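Local coordinates for protein lactate dehydrogenase, adjacent gene encodes predicted malate dehydrogenase (Cryptosporidium parvum, PDB 4ND2) that probably interconverts pyruvate and (S)-lactate with NAD(H) as the hydride carrier, and binds pyruvate and a cofactor analogue here within a tetramer, at residues A[7-12]-A[29-34]; A[76-81]-A[117-122]; A[146-151]-A[254-259]. All blocks are in the same frame, centred on the assembly; numbering follows the deposited sequence.

Contact 1 of 3, residues A[7-12]-A[29-34]; sequences IAVIGS and ADVVLF. With A3D (3-acetylpyridine adenine dinucleotide), chain C.
Ile7 to Ile10 lie beside Val31 to Phe34 as neighbouring parallel strands, and close packing continues at their C-terminal end. There Phe34 O takes the N-H of Gly11 at 2.7 Å, the donor tilted 28° from the carbonyl plane, and a weak second bond from Ser12 OG. Ser12 OG also sits 3.4 Å from Leu33 CD2. Leu33 lies side by side with Val9, Leu33 CD2 to Val9 CG1 at 4.0 Å, on the face covered by helix 14-26. On the other face the Phe34 ring, with CG anti to the backbone N (chi1 179°), swings out past the strand end: Ile10 CD1 rests on Phe34 CB at 3.9 Å, and adenine C2A of the cofactor analogue meets the ring edge in plane, 3.8 Å from Phe34 CE2. At the opposite end the bond from Ile7 N to Asp30 O, 2.9 Å, keeps the strand pair closed, and Ile7 CG1 touches Ala29 CB at 3.7 Å. Only the partly exposed Asp30 side chain is loose here, leading its carboxylate away to Arg4 and the amide of Lys60. With helix 14-26 between them, the strands make the first beta-alpha-beta unit of a Rossmann fold, and Gly11 opens its glycine-rich GxGxxG dinucleotide-binding turn.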
# COMPACT_ATOMS: atom_id res chain seq x y z
N ILE A 7 -15.31 -12.66 1.42
CA ILE A 7 -15.34 -13.10 0.03
C ILE A 7 -15.27 -14.62 -0.03
O ILE A 7 -14.37 -15.23 0.55
CB ILE A 7 -14.17 -12.51 -0.79
CG1 ILE A 7 -14.24 -10.98 -0.79
CG2 ILE A 7 -14.19 -13.06 -2.21
CD1 ILE A 7 -13.08 -10.30 -1.48
N ALA A 8 -16.22 -15.23 -0.74
CA ALA A 8 -16.20 -16.66 -0.99
C ALA A 8 -15.65 -16.92 -2.39
O ALA A 8 -16.14 -16.35 -3.37
CB ALA A 8 -17.60 -17.25 -0.85
N VAL A 9 -14.63 -17.77 -2.47
CA VAL A 9 -14.04 -18.17 -3.73
C VAL A 9 -14.44 -19.62 -4.02
O VAL A 9 -13.97 -20.54 -3.34
CB VAL A 9 -12.50 -18.03 -3.69
CG1 VAL A 9 -11.89 -18.46 -5.02
CG2 VAL A 9 -12.11 -16.60 -3.36
N ILE A 10 -15.31 -19.80 -5.00
CA ILE A 10 -15.85 -21.12 -5.33
C ILE A 10 -14.97 -21.76 -6.40
O ILE A 10 -15.04 -21.38 -7.58
CB ILE A 10 -17.31 -21.05 -5.83
CG1 ILE A 10 -18.16 -20.17 -4.90
CG2 ILE A 10 -17.91 -22.44 -5.95
CD1 ILE A 10 -18.12 -20.55 -3.44
N GLY A 11 -14.15 -22.71 -5.98
CA GLY A 11 -13.14 -23.32 -6.85
C GLY A 11 -11.78 -22.80 -6.44
O GLY A 11 -11.50 -21.61 -6.56
N SER A 12 -10.94 -23.70 -5.94
CA SER A 12 -9.65 -23.33 -5.36
C SER A 12 -8.48 -23.84 -6.19
O SER A 12 -7.47 -24.31 -5.66
CB SER A 12 -9.56 -23.86 -3.93
OG SER A 12 -10.67 -23.40 -3.17
N ALA A 29 -10.60 -8.44 2.67
CA ALA A 29 -11.65 -9.22 3.32
C ALA A 29 -11.09 -10.52 3.88
O ALA A 29 -9.94 -10.88 3.62
CB ALA A 29 -12.76 -9.52 2.32
N ASP A 30 -11.92 -11.22 4.65
CA ASP A 30 -11.67 -12.62 4.97
C ASP A 30 -12.04 -13.43 3.73
O ASP A 30 -12.89 -13.01 2.94
CB ASP A 30 -12.54 -13.09 6.14
CG ASP A 30 -12.09 -12.52 7.48
OD1 ASP A 30 -10.96 -11.99 7.59
OD2 ASP A 30 -12.88 -12.61 8.43
N VAL A 31 -11.40 -14.58 3.57
CA VAL A 31 -11.61 -15.42 2.40
C VAL A 31 -12.04 -16.83 2.81
O VAL A 31 -11.47 -17.42 3.72
CB VAL A 31 -10.33 -15.52 1.55
CG1 VAL A 31 -10.55 -16.44 0.35
CG2 VAL A 31 -9.89 -14.14 1.10
N VAL A 32 -13.05 -17.36 2.12
CA VAL A 32 -13.41 -18.77 2.22
C VAL A 32 -13.12 -19.42 0.87
O VAL A 32 -13.77 -19.12 -0.13
CB VAL A 32 -14.90 -18.96 2.57
CG1 VAL A 32 -15.27 -20.44 2.59
CG2 VAL A 32 -15.20 -18.32 3.92
N LEU A 33 -12.11 -20.29 0.85
CA LEU A 33 -11.79 -21.08 -0.34
C LEU A 33 -12.62 -22.36 -0.34
O LEU A 33 -12.42 -23.23 0.50
CB LEU A 33 -10.29 -21.43 -0.37
CG LEU A 33 -9.34 -20.39 -0.95
CD1 LEU A 33 -7.91 -20.67 -0.53
CD2 LEU A 33 -9.45 -20.34 -2.47
N PHE A 34 -13.55 -22.45 -1.28
CA PHE A 34 -14.42 -23.62 -1.42
C PHE A 34 -13.94 -24.50 -2.58
O PHE A 34 -13.58 -24.00 -3.64
CB PHE A 34 -15.87 -23.20 -1.66
CG PHE A 34 -16.82 -24.35 -1.85
CD1 PHE A 34 -17.58 -24.82 -0.78
CD2 PHE A 34 -16.97 -24.96 -3.09
CE1 PHE A 34 -18.46 -25.89 -0.95
CE2 PHE A 34 -17.84 -26.03 -3.26
CZ PHE A 34 -18.59 -26.49 -2.19
PA A3D C . -8.34 -25.07 -12.37
O1A A3D C . -6.95 -24.76 -11.88
O2A A3D C . -8.60 -26.38 -13.08
O5B A3D C . -9.35 -24.97 -11.13
C5B A3D C . -10.71 -25.37 -11.21
C4B A3D C . -11.14 -25.79 -9.82
O4B A3D C . -12.56 -25.97 -9.77
C3B A3D C . -10.51 -27.12 -9.38
O3B A3D C . -9.75 -26.95 -8.18
C2B A3D C . -11.69 -28.05 -9.17
O2B A3D C . -11.52 -28.96 -8.08
C1B A3D C . -12.83 -27.08 -8.92
N9A A3D C . -14.16 -27.65 -9.17
C8A A3D C . -14.53 -28.54 -10.12
N7A A3D C . -15.85 -28.82 -10.01
C5A A3D C . -16.34 -28.12 -8.98
C6A A3D C . -17.65 -27.96 -8.32
N6A A3D C . -18.74 -28.63 -8.77
N1A A3D C . -17.72 -27.11 -7.27
C2A A3D C . -16.65 -26.43 -6.81
N3A A3D C . -15.43 -26.54 -7.36
C4A A3D C . -15.22 -27.35 -8.43
O3 A3D C . -8.88 -23.91 -13.35
PN A3D C . -8.42 -22.36 -13.30
O1N A3D C . -7.11 -22.23 -14.02
O2N A3D C . -8.55 -21.83 -11.90
O5D A3D C . -9.58 -21.68 -14.18
C5D A3D C . -10.91 -21.68 -13.69
C4D A3D C . -11.90 -21.21 -14.75
O4D A3D C . -11.66 -19.83 -15.08
C3D A3D C . -11.81 -21.98 -16.06
O3D A3D C . -13.12 -22.28 -16.55
C2D A3D C . -11.13 -21.03 -17.02
O2D A3D C . -11.49 -21.22 -18.39
C1D A3D C . -11.63 -19.70 -16.50
N1N A3D C . -10.82 -18.55 -16.90
C2N A3D C . -11.45 -17.47 -17.39
C3N A3D C . -10.73 -16.35 -17.80
C7N A3D C . -11.43 -15.15 -18.34
O7N A3D C . -10.76 -14.22 -18.74
C8N A3D C . -12.93 -15.09 -18.37
C4N A3D C . -9.35 -16.36 -17.68
C5N A3D C . -8.72 -17.48 -17.17
C6N A3D C . -9.48 -18.58 -16.78

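Contact 2 of 3, residues A[76-81]-A[117-122]; sequences VIITAS and VICITN. With A3D (3-acetylpyridine adenine dinucleotide), chain C; PYR (pyruvic acid), chain D.
The axes of segments 76-78 and 117-119, parallel strands, approach to 4.7 Å and lie 15° apart, joined by hydrogen bonds from Ile118 N to Val76 O, Ile78 N to Ile118 O and Ile120 N to Ile78 O. With helix 94-111 they form a beta-alpha-beta unit in the second half of the Rossmann sheet. Ile78 O also accepts the N-H of Thr121 at a longer 3.3 Å, so one carbonyl holds both amides where the second strand ends and the chain turns toward the cofactor.

On the face covered by helices 94-111 and 124-135, Ile78 stretches across its neighbour: Ile78 CD1 meets Val117 CG1 at 3.7 Å and lies close to the sulfur of Cys119. On the other face Ile120 CD1 presses on Ile77 CG2 at 3.5 Å and reaches the methyl of Thr79, with Ile15 and Ile19 of helix 14-26 packed above. The same Ile120 sends its other branch to the ligand: CG2, anti to the backbone N, touches O4D and C2N of the cofactor analogue.

Beyond the strands the contact becomes polar. Thr121 OG1 donates to Ala80 O at 2.7 Å, tilted 24° from the carbonyl plane, tying the two loops together beside the dinucleotide. Ala80 CB lies against the adenine at N3A, and Ser81 OG stands close to the ribose hydroxyl O3D. The carboxamide of Asn122 is fixed from both ends, OD1 receiving the amide of Leu124. Asn122 ND2 donates twice, to ribose O2D of the cofactor analogue at 3.1 Å and to the keto oxygen O3 of pyruvate at 3.0 Å, the latter with an N-H...O angle of 161°.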
# COMPACT_ATOMS: atom_id res chain seq x y z
N VAL A 76 -19.13 -13.29 -3.94
CA VAL A 76 -18.86 -14.66 -4.34
C VAL A 76 -18.18 -14.63 -5.71
O VAL A 76 -18.74 -14.08 -6.66
CB VAL A 76 -20.15 -15.50 -4.42
CG1 VAL A 76 -19.84 -16.90 -4.96
CG2 VAL A 76 -20.82 -15.58 -3.06
N ILE A 77 -16.98 -15.20 -5.79
CA ILE A 77 -16.25 -15.27 -7.05
C ILE A 77 -16.21 -16.74 -7.50
O ILE A 77 -15.68 -17.59 -6.79
CB ILE A 77 -14.83 -14.70 -6.93
CG1 ILE A 77 -14.87 -13.28 -6.34
CG2 ILE A 77 -14.14 -14.67 -8.29
CD1 ILE A 77 -13.52 -12.70 -6.01
N ILE A 78 -16.77 -17.01 -8.68
CA ILE A 78 -16.92 -18.38 -9.18
C ILE A 78 -15.82 -18.72 -10.18
O ILE A 78 -15.78 -18.17 -11.29
CB ILE A 78 -18.30 -18.60 -9.83
CG1 ILE A 78 -19.41 -18.16 -8.87
CG2 ILE A 78 -18.48 -20.06 -10.23
CD1 ILE A 78 -20.81 -18.29 -9.44
N THR A 79 -14.93 -19.62 -9.79
CA THR A 79 -13.84 -20.09 -10.65
C THR A 79 -13.98 -21.57 -11.01
O THR A 79 -13.19 -22.08 -11.80
CB THR A 79 -12.47 -19.89 -9.96
OG1 THR A 79 -12.24 -20.94 -9.02
CG2 THR A 79 -12.40 -18.55 -9.26
N ALA A 80 -14.99 -22.24 -10.46
CA ALA A 80 -15.13 -23.69 -10.60
C ALA A 80 -15.28 -24.09 -12.07
O ALA A 80 -15.99 -23.44 -12.83
CB ALA A 80 -16.32 -24.19 -9.80
N SER A 81 -14.59 -25.16 -12.45
CA SER A 81 -14.55 -25.60 -13.84
C SER A 81 -14.12 -27.05 -13.95
O SER A 81 -13.38 -27.56 -13.10
CB SER A 81 -13.57 -24.72 -14.62
OG SER A 81 -13.40 -25.18 -15.95
N VAL A 117 -22.10 -11.42 -7.09
CA VAL A 117 -21.49 -12.59 -7.72
C VAL A 117 -20.66 -12.19 -8.93
O VAL A 117 -21.18 -11.57 -9.86
CB VAL A 117 -22.56 -13.62 -8.14
CG1 VAL A 117 -21.91 -14.80 -8.87
CG2 VAL A 117 -23.34 -14.09 -6.92
N ILE A 118 -19.38 -12.56 -8.92
CA ILE A 118 -18.48 -12.34 -10.05
C ILE A 118 -18.08 -13.70 -10.64
O ILE A 118 -17.36 -14.47 -10.02
CB ILE A 118 -17.20 -11.59 -9.61
CG1 ILE A 118 -17.55 -10.24 -8.97
CG2 ILE A 118 -16.27 -11.39 -10.80
CD1 ILE A 118 -16.43 -9.63 -8.16
N CYS A 119 -18.57 -13.98 -11.85
CA CYS A 119 -18.23 -15.22 -12.54
C CYS A 119 -16.92 -15.09 -13.31
O CYS A 119 -16.66 -14.06 -13.92
CB CYS A 119 -19.34 -15.61 -13.52
SG CYS A 119 -20.92 -15.97 -12.72
N ILE A 120 -16.10 -16.14 -13.24
CA ILE A 120 -14.88 -16.24 -14.05
C ILE A 120 -14.94 -17.47 -14.97
O ILE A 120 -14.37 -17.44 -16.07
CB ILE A 120 -13.62 -16.30 -13.15
CG1 ILE A 120 -13.56 -15.06 -12.26
CG2 ILE A 120 -12.36 -16.43 -14.01
CD1 ILE A 120 -12.36 -15.00 -11.34
N THR A 121 -15.62 -18.52 -14.54
CA THR A 121 -15.79 -19.76 -15.31
C THR A 121 -16.15 -19.52 -16.77
O THR A 121 -17.08 -18.78 -17.07
CB THR A 121 -16.90 -20.63 -14.67
OG1 THR A 121 -16.63 -20.81 -13.28
CG2 THR A 121 -16.98 -21.99 -15.35
N ASN A 122 -15.40 -20.16 -17.68
CA ASN A 122 -15.64 -20.05 -19.12
C ASN A 122 -16.63 -21.10 -19.63
O ASN A 122 -16.78 -22.16 -19.01
CB ASN A 122 -14.33 -20.19 -19.91
CG ASN A 122 -13.66 -18.86 -20.20
OD1 ASN A 122 -14.33 -17.87 -20.51
ND2 ASN A 122 -12.33 -18.83 -20.11
PA A3D C . -8.34 -25.07 -12.37
O1A A3D C . -6.95 -24.76 -11.88
O2A A3D C . -8.60 -26.38 -13.08
O5B A3D C . -9.35 -24.97 -11.13
C5B A3D C . -10.71 -25.37 -11.21
C4B A3D C . -11.14 -25.79 -9.82
O4B A3D C . -12.56 -25.97 -9.77
C3B A3D C . -10.51 -27.12 -9.38
O3B A3D C . -9.75 -26.95 -8.18
C2B A3D C . -11.69 -28.05 -9.17
O2B A3D C . -11.52 -28.96 -8.08
C1B A3D C . -12.83 -27.08 -8.92
N9A A3D C . -14.16 -27.65 -9.17
C8A A3D C . -14.53 -28.54 -10.12
N7A A3D C . -15.85 -28.82 -10.01
C5A A3D C . -16.34 -28.12 -8.98
C6A A3D C . -17.65 -27.96 -8.32
N6A A3D C . -18.74 -28.63 -8.77
N1A A3D C . -17.72 -27.11 -7.27
C2A A3D C . -16.65 -26.43 -6.81
N3A A3D C . -15.43 -26.54 -7.36
C4A A3D C . -15.22 -27.35 -8.43
O3 A3D C . -8.88 -23.91 -13.35
PN A3D C . -8.42 -22.36 -13.30
O1N A3D C . -7.11 -22.23 -14.02
O2N A3D C . -8.55 -21.83 -11.90
O5D A3D C . -9.58 -21.68 -14.18
C5D A3D C . -10.91 -21.68 -13.69
C4D A3D C . -11.90 -21.21 -14.75
O4D A3D C . -11.66 -19.83 -15.08
C3D A3D C . -11.81 -21.98 -16.06
O3D A3D C . -13.12 -22.28 -16.55
C2D A3D C . -11.13 -21.03 -17.02
O2D A3D C . -11.49 -21.22 -18.39
C1D A3D C . -11.63 -19.70 -16.50
N1N A3D C . -10.82 -18.55 -16.90
C2N A3D C . -11.45 -17.47 -17.39
C3N A3D C . -10.73 -16.35 -17.80
C7N A3D C . -11.43 -15.15 -18.34
O7N A3D C . -10.76 -14.22 -18.74
C8N A3D C . -12.93 -15.09 -18.37
C4N A3D C . -9.35 -16.36 -17.68
C5N A3D C . -8.72 -17.48 -17.17
C6N A3D C . -9.48 -18.58 -16.78
C PYR D . -8.27 -15.69 -21.04
O PYR D . -7.07 -15.75 -20.66
OXT PYR D . -8.71 -14.69 -21.64
CA PYR D . -9.16 -16.83 -20.80
O3 PYR D . -10.36 -16.69 -20.96
CB PYR D . -8.59 -18.15 -20.38

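Contact 3 of 3, residues A[146-151]-A[254-259]; sequences AGVLDS and VVPCSA. With PYR (pyruvic acid), chain D.
Gly147, in the first turn of helix 147-162, sits against Pro256 of strand 253-261, their CA atoms 4.5 Å apart. With no side chain on Gly147, its CA can approach Pro256 O closely, to 3.3 Å. Pro256 O is also 3.1 Å from Val148 N. The helix and strand segments run at 121° to each other, so the contact stays short.

The Pro256 ring lies against the first helix turn. Pro256 CB lies over the glycine, 3.8 Å from Gly147 C. Pro256 CG moves on along the helix turn to Ser151 OG at 3.7 Å. Pro256 CD, the last ring carbon before the proline nitrogen, comes up to Val148 CG2 at 4.2 Å. Val148 CG2, set beside the backbone N and anti to the carbonyl carbon (chi1 of CG1 172°), also meets Val255 CG1 at 3.7 Å, and Ala239 of helix 234-248 adds to this apolar patch.

Ser151 OG turns back along the helix and bonds Gly147 O at 2.7 Å, where the backbone N-H of Ser151 also binds, the two donors reaching the carbonyl from opposite faces. The hydroxyl is hydrogen-bonded to Val173 N as well. Away from the strand, Leu149 CD2 touches the pyruvate carboxylate and Asp150 holds His177 ND1, an aspartate-histidine pair as in other lactate dehydrogenases. The chemistry is mixed, proline and valine carbons beside a carbonyl oxygen directed at the N-terminal turn of the helix. It implies a seat for the turn from which Leu149 reaches pyruvate and Asp150 reaches His177, and so probably helps to place both.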
# COMPACT_ATOMS: atom_id res chain seq x y z
N ALA A 146 -14.17 -10.29 -17.34
CA ALA A 146 -13.59 -10.50 -18.66
C ALA A 146 -12.98 -9.21 -19.19
O ALA A 146 -11.79 -9.17 -19.51
CB ALA A 146 -14.64 -11.02 -19.64
N GLY A 147 -13.80 -8.16 -19.26
CA GLY A 147 -13.39 -6.87 -19.78
C GLY A 147 -12.16 -6.26 -19.13
O GLY A 147 -11.35 -5.63 -19.81
N VAL A 148 -12.01 -6.43 -17.82
CA VAL A 148 -10.83 -5.91 -17.11
C VAL A 148 -9.57 -6.61 -17.62
O VAL A 148 -8.54 -5.96 -17.82
CB VAL A 148 -10.96 -6.06 -15.58
CG1 VAL A 148 -9.65 -5.69 -14.89
CG2 VAL A 148 -12.08 -5.18 -15.05
N LEU A 149 -9.64 -7.92 -17.83
CA LEU A 149 -8.52 -8.67 -18.37
C LEU A 149 -8.23 -8.27 -19.82
O LEU A 149 -7.09 -7.97 -20.17
CB LEU A 149 -8.78 -10.18 -18.30
CG LEU A 149 -7.67 -11.10 -18.82
CD1 LEU A 149 -6.41 -10.97 -17.99
CD2 LEU A 149 -8.16 -12.54 -18.84
N ASP A 150 -9.27 -8.27 -20.65
CA ASP A 150 -9.13 -7.93 -22.07
C ASP A 150 -8.62 -6.50 -22.26
O ASP A 150 -7.70 -6.26 -23.04
CB ASP A 150 -10.46 -8.12 -22.81
CG ASP A 150 -10.87 -9.58 -22.94
OD1 ASP A 150 -9.98 -10.46 -22.97
OD2 ASP A 150 -12.09 -9.86 -23.02
N SER A 151 -9.21 -5.56 -21.53
CA SER A 151 -8.81 -4.16 -21.60
C SER A 151 -7.40 -3.94 -21.04
O SER A 151 -6.65 -3.13 -21.58
CB SER A 151 -9.81 -3.27 -20.86
OG SER A 151 -11.11 -3.44 -21.38
N VAL A 254 -15.30 2.68 -13.04
CA VAL A 254 -15.66 2.27 -14.39
C VAL A 254 -15.00 0.92 -14.65
O VAL A 254 -13.77 0.83 -14.75
CB VAL A 254 -15.22 3.28 -15.46
CG1 VAL A 254 -15.60 2.78 -16.85
CG2 VAL A 254 -15.84 4.65 -15.20
N VAL A 255 -15.82 -0.12 -14.74
CA VAL A 255 -15.33 -1.49 -14.87
C VAL A 255 -15.90 -2.14 -16.13
O VAL A 255 -17.10 -2.39 -16.20
CB VAL A 255 -15.72 -2.32 -13.64
CG1 VAL A 255 -15.21 -3.75 -13.76
CG2 VAL A 255 -15.19 -1.67 -12.37
N PRO A 256 -15.04 -2.41 -17.13
CA PRO A 256 -15.52 -3.24 -18.23
C PRO A 256 -15.73 -4.66 -17.74
O PRO A 256 -14.80 -5.29 -17.24
CB PRO A 256 -14.38 -3.17 -19.26
CG PRO A 256 -13.42 -2.14 -18.77
CD PRO A 256 -13.63 -2.03 -17.29
N CYS A 257 -16.96 -5.15 -17.83
CA CYS A 257 -17.29 -6.51 -17.40
C CYS A 257 -18.54 -7.01 -18.11
O CYS A 257 -19.25 -6.23 -18.76
CB CYS A 257 -17.47 -6.56 -15.87
SG CYS A 257 -18.94 -5.74 -15.23
N SER A 258 -18.79 -8.31 -18.00
CA SER A 258 -19.98 -8.90 -18.61
C SER A 258 -21.17 -8.60 -17.71
O SER A 258 -21.29 -9.16 -16.62
CB SER A 258 -19.80 -10.41 -18.81
OG SER A 258 -20.87 -10.95 -19.58
N ALA A 259 -22.03 -7.69 -18.17
CA ALA A 259 -23.18 -7.24 -17.39
C ALA A 259 -24.45 -7.26 -18.24
O ALA A 259 -24.38 -7.29 -19.47
CB ALA A 259 -22.94 -5.84 -16.86
C PYR D . -8.27 -15.69 -21.04
O PYR D . -7.07 -15.75 -20.66
OXT PYR D . -8.71 -14.69 -21.64
CA PYR D . -9.16 -16.83 -20.80
O3 PYR D . -10.36 -16.69 -20.96
CB PYR D . -8.59 -18.15 -20.38

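How the contacts relate
Contacts 1 and 2 are consecutive parts of one parallel sheet, their centres 11 Å apart: strands 6-10 and 75-78 are neighbours, with Ala8 O 2.8 Å from Ile77 N and Ile10 O 2.8 Å from Thr79 N. Both line the cofactor analogue, contact 1 at the adenine end and contact 2 from there on to the ribose and ring of the acetylpyridine end. Contact 3 lies in the alpha/beta C-terminal domain, its centre about 14 Å from that of contact 2 and 21 Å from that of contact 1. It touches neither, but shares pyruvate with contact 2: Asn122 and Leu149 both reach the substrate, which Arg90, Arg153 and His177 also bind.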